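Local coordinates for protein (5-formylfuran-3-yl)methyl phosphate transaminase (Methanococcus jannaschii, PDB 2Z61) that transfers the amino group of alanine to a furancarboxaldehyde phosphate, using pyridoxal 5'-phosphate, to make the furan precursor of methanofuran, at residues D114-Q119 with N128-L133. Residues are numbered along the deposited sequence; the frame is centred on the assembly and turned at random.
Sequences DEVLIQ and NFIRFL
I130 reaches from helix 125-132 to V116 and I118 of strand 115-119, a compact example of how one aliphatic side chain can dock a helix on a sheet. Its terminal CD1 does most of the touching, standing 3.6 Å from V116 CG1 and 3.8 Å from I118 CG2. CG1 of I130 lies anti to its own carbonyl carbon (chi1 -70°) and the chain runs on extended, which brings CD1 up to the strand between V116 and I118. There it meets I118 tip to tip, whereas V116 crosses the I130 side chain at a slant, its CB 3.7 Å from I130 CD1. No hydrogen bond spans the two segments; apolar packing alone joins them, and all three residues are buried. Strand 115-119, helix 125-132 and strand 136-140 form a beta-alpha-beta unit, part of the mixed seven-stranded sheet of this aminotransferase of class I. P137 on the returning strand touches both I118 and I130, so the helix also rests on the neighbouring strand. Backbone hydrogen bonds with K136 and V138 hold V116 in place, while F129 and L133 press the helix against helix 98-109. On the dimer side, N128 ND2 hydrogen-bonds N250 OD1 of the second subunit.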
ATOM      1  N   ASP A 114       5.008  17.997 -16.282  1.00 32.51           N
ATOM      2  CA  ASP A 114       4.602  17.072 -17.340  1.00 30.86           C
ATOM      3  C   ASP A 114       3.097  17.067 -17.537  1.00 29.93           C
ATOM      4  O   ASP A 114       2.332  17.440 -16.647  1.00 27.27           O
ATOM      5  CB  ASP A 114       5.025  15.636 -17.028  1.00 31.74           C
ATOM      6  CG  ASP A 114       6.504  15.401 -17.208  1.00 33.17           C
ATOM      7  OD1 ASP A 114       7.222  16.344 -17.603  1.00 35.56           O
ATOM      8  OD2 ASP A 114       6.943  14.255 -16.966  1.00 34.07           O
ATOM      9  N   GLU A 115       2.681  16.629 -18.719  1.00 29.19           N
ATOM     10  CA  GLU A 115       1.269  16.529 -19.044  1.00 29.52           C
ATOM     11  C   GLU A 115       0.995  15.050 -19.290  1.00 29.10           C
ATOM     12  O   GLU A 115       1.753  14.378 -19.995  1.00 25.88           O
ATOM     13  CB  GLU A 115       0.938  17.341 -20.301  1.00 32.80           C
ATOM     14  CG  GLU A 115       1.308  18.816 -20.210  1.00 36.36           C
ATOM     15  CD  GLU A 115       0.880  19.605 -21.438  1.00 40.50           C
ATOM     16  OE1 GLU A 115       1.131  19.133 -22.564  1.00 42.18           O
ATOM     17  OE2 GLU A 115       0.297  20.696 -21.281  1.00 40.52           O
ATOM     18  N   VAL A 116      -0.075  14.537 -18.694  1.00 27.89           N
ATOM     19  CA  VAL A 116      -0.440  13.138 -18.867  1.00 27.41           C
ATOM     20  C   VAL A 116      -1.817  13.128 -19.507  1.00 27.60           C
ATOM     21  O   VAL A 116      -2.718  13.816 -19.038  1.00 25.80           O
ATOM     22  CB  VAL A 116      -0.491  12.395 -17.507  1.00 29.24           C
ATOM     23  CG1 VAL A 116      -0.955  10.962 -17.703  1.00 25.35           C
ATOM     24  CG2 VAL A 116       0.883  12.420 -16.851  1.00 27.37           C
ATOM     25  N   LEU A 117      -1.972  12.369 -20.592  1.00 26.96           N
ATOM     26  CA  LEU A 117      -3.244  12.282 -21.301  1.00 26.14           C
ATOM     27  C   LEU A 117      -4.124  11.197 -20.699  1.00 23.94           C
ATOM     28  O   LEU A 117      -3.692  10.062 -20.532  1.00 20.90           O
ATOM     29  CB  LEU A 117      -3.008  11.958 -22.784  1.00 27.65           C
ATOM     30  CG  LEU A 117      -2.181  12.927 -23.639  1.00 32.03           C
ATOM     31  CD1 LEU A 117      -1.717  12.223 -24.906  1.00 30.96           C
ATOM     32  CD2 LEU A 117      -3.009  14.163 -23.977  1.00 30.27           C
ATOM     33  N   ILE A 118      -5.362  11.546 -20.380  1.00 24.45           N
ATOM     34  CA  ILE A 118      -6.307  10.584 -19.830  1.00 26.26           C
ATOM     35  C   ILE A 118      -7.618  10.753 -20.583  1.00 27.44           C
ATOM     36  O   ILE A 118      -7.939  11.849 -21.038  1.00 27.10           O
ATOM     37  CB  ILE A 118      -6.547  10.820 -18.321  1.00 29.00           C
ATOM     38  CG1 ILE A 118      -6.798  12.309 -18.057  1.00 31.57           C
ATOM     39  CG2 ILE A 118      -5.352  10.316 -17.525  1.00 27.51           C
ATOM     40  CD1 ILE A 118      -6.975  12.664 -16.585  1.00 31.44           C
ATOM     41  N   GLN A 119      -8.372   9.671 -20.725  1.00 24.72           N
ATOM     42  CA  GLN A 119      -9.639   9.746 -21.443  1.00 27.45           C
ATOM     43  C   GLN A 119     -10.732  10.487 -20.658  1.00 29.00           C
ATOM     44  O   GLN A 119     -10.738  10.482 -19.423  1.00 29.10           O
ATOM     45  CB  GLN A 119     -10.118   8.334 -21.789  1.00 28.87           C
ATOM     46  CG  GLN A 119     -11.455   8.266 -22.514  1.00 30.80           C
ATOM     47  CD  GLN A 119     -11.714   6.885 -23.087  1.00 32.19           C
ATOM     48  OE1 GLN A 119     -11.259   5.882 -22.536  1.00 27.83           O
ATOM     49  NE2 GLN A 119     -12.457   6.825 -24.187  1.00 28.40           N
ATOM     50  N   ASN A 128      -6.077  12.576  -9.745  1.00 25.35           N
ATOM     51  CA  ASN A 128      -5.493  12.859  -8.439  1.00 26.48           C
ATOM     52  C   ASN A 128      -4.037  12.412  -8.337  1.00 27.58           C
ATOM     53  O   ASN A 128      -3.195  13.129  -7.783  1.00 26.44           O
ATOM     54  CB  ASN A 128      -6.338  12.235  -7.325  1.00 26.80           C
ATOM     55  CG  ASN A 128      -7.621  13.012  -7.079  1.00 32.91           C
ATOM     56  OD1 ASN A 128      -7.629  14.242  -7.168  1.00 35.12           O
ATOM     57  ND2 ASN A 128      -8.704  12.308  -6.758  1.00 31.10           N
ATOM     58  N   PHE A 129      -3.734  11.235  -8.882  1.00 26.07           N
ATOM     59  CA  PHE A 129      -2.364  10.734  -8.869  1.00 27.63           C
ATOM     60  C   PHE A 129      -1.471  11.692  -9.659  1.00 26.92           C
ATOM     61  O   PHE A 129      -0.358  12.005  -9.243  1.00 23.66           O
ATOM     62  CB  PHE A 129      -2.270   9.353  -9.536  1.00 30.62           C
ATOM     63  CG  PHE A 129      -2.880   8.227  -8.744  1.00 36.77           C
ATOM     64  CD1 PHE A 129      -3.547   8.461  -7.546  1.00 37.39           C
ATOM     65  CD2 PHE A 129      -2.760   6.915  -9.196  1.00 39.82           C
ATOM     66  CE1 PHE A 129      -4.081   7.406  -6.814  1.00 37.94           C
ATOM     67  CE2 PHE A 129      -3.288   5.853  -8.469  1.00 39.89           C
ATOM     68  CZ  PHE A 129      -3.951   6.101  -7.274  1.00 39.52           C
ATOM     69  N   ILE A 130      -1.975  12.148 -10.804  1.00 26.31           N
ATOM     70  CA  ILE A 130      -1.213  13.035 -11.681  1.00 27.33           C
ATOM     71  C   ILE A 130      -0.891  14.382 -11.033  1.00 28.77           C
ATOM     72  O   ILE A 130       0.268  14.804 -11.028  1.00 28.74           O
ATOM     73  CB  ILE A 130      -1.958  13.227 -13.039  1.00 27.92           C
ATOM     74  CG1 ILE A 130      -1.898  11.914 -13.830  1.00 26.76           C
ATOM     75  CG2 ILE A 130      -1.317  14.367 -13.852  1.00 25.97           C
ATOM     76  CD1 ILE A 130      -2.988  11.756 -14.903  1.00 26.34           C
ATOM     77  N   ARG A 131      -1.897  15.048 -10.476  1.00 30.23           N
ATOM     78  CA  ARG A 131      -1.659  16.329  -9.814  1.00 33.43           C
ATOM     79  C   ARG A 131      -0.694  16.142  -8.646  1.00 32.30           C
ATOM     80  O   ARG A 131       0.293  16.873  -8.515  1.00 31.54           O
ATOM     81  CB  ARG A 131      -2.968  16.921  -9.291  1.00 37.46           C
ATOM     82  CG  ARG A 131      -3.879  17.463 -10.367  1.00 44.35           C
ATOM     83  CD  ARG A 131      -5.190  17.953  -9.776  1.00 49.10           C
ATOM     84  NE  ARG A 131      -6.052  18.549 -10.792  1.00 54.77           N
ATOM     85  CZ  ARG A 131      -5.635  19.421 -11.705  1.00 56.94           C
ATOM     86  NH1 ARG A 131      -4.364  19.804 -11.728  1.00 58.45           N
ATOM     87  NH2 ARG A 131      -6.488  19.913 -12.593  1.00 57.71           N
ATOM     88  N   PHE A 132      -0.982  15.155  -7.801  1.00 29.70           N
ATOM     89  CA  PHE A 132      -0.148  14.874  -6.638  1.00 28.34           C
ATOM     90  C   PHE A 132       1.339  14.890  -6.983  1.00 29.78           C
ATOM     91  O   PHE A 132       2.158  15.356  -6.189  1.00 30.51           O
ATOM     92  CB  PHE A 132      -0.511  13.512  -6.039  1.00 27.31           C
ATOM     93  CG  PHE A 132       0.247  13.178  -4.779  1.00 25.25           C
ATOM     94  CD1 PHE A 132      -0.265  13.520  -3.530  1.00 27.47           C
ATOM     95  CD2 PHE A 132       1.471  12.514  -4.840  1.00 24.48           C
ATOM     96  CE1 PHE A 132       0.426  13.200  -2.350  1.00 27.18           C
ATOM     97  CE2 PHE A 132       2.174  12.188  -3.669  1.00 28.31           C
ATOM     98  CZ  PHE A 132       1.647  12.532  -2.420  1.00 26.57           C
ATOM     99  N   LEU A 133       1.680  14.376  -8.163  1.00 31.12           N
ATOM    100  CA  LEU A 133       3.075  14.327  -8.603  1.00 31.47           C
ATOM    101  C   LEU A 133       3.529  15.587  -9.342  1.00 33.12           C
ATOM    102  O   LEU A 133       4.587  15.595  -9.972  1.00 35.08           O
ATOM    103  CB  LEU A 133       3.301  13.094  -9.482  1.00 33.72           C
ATOM    104  CG  LEU A 133       3.127  11.739  -8.787  1.00 34.45           C
ATOM    105  CD1 LEU A 133       3.156  10.613  -9.817  1.00 36.15           C
ATOM    106  CD2 LEU A 133       4.236  11.546  -7.764  1.00 36.64           C
TER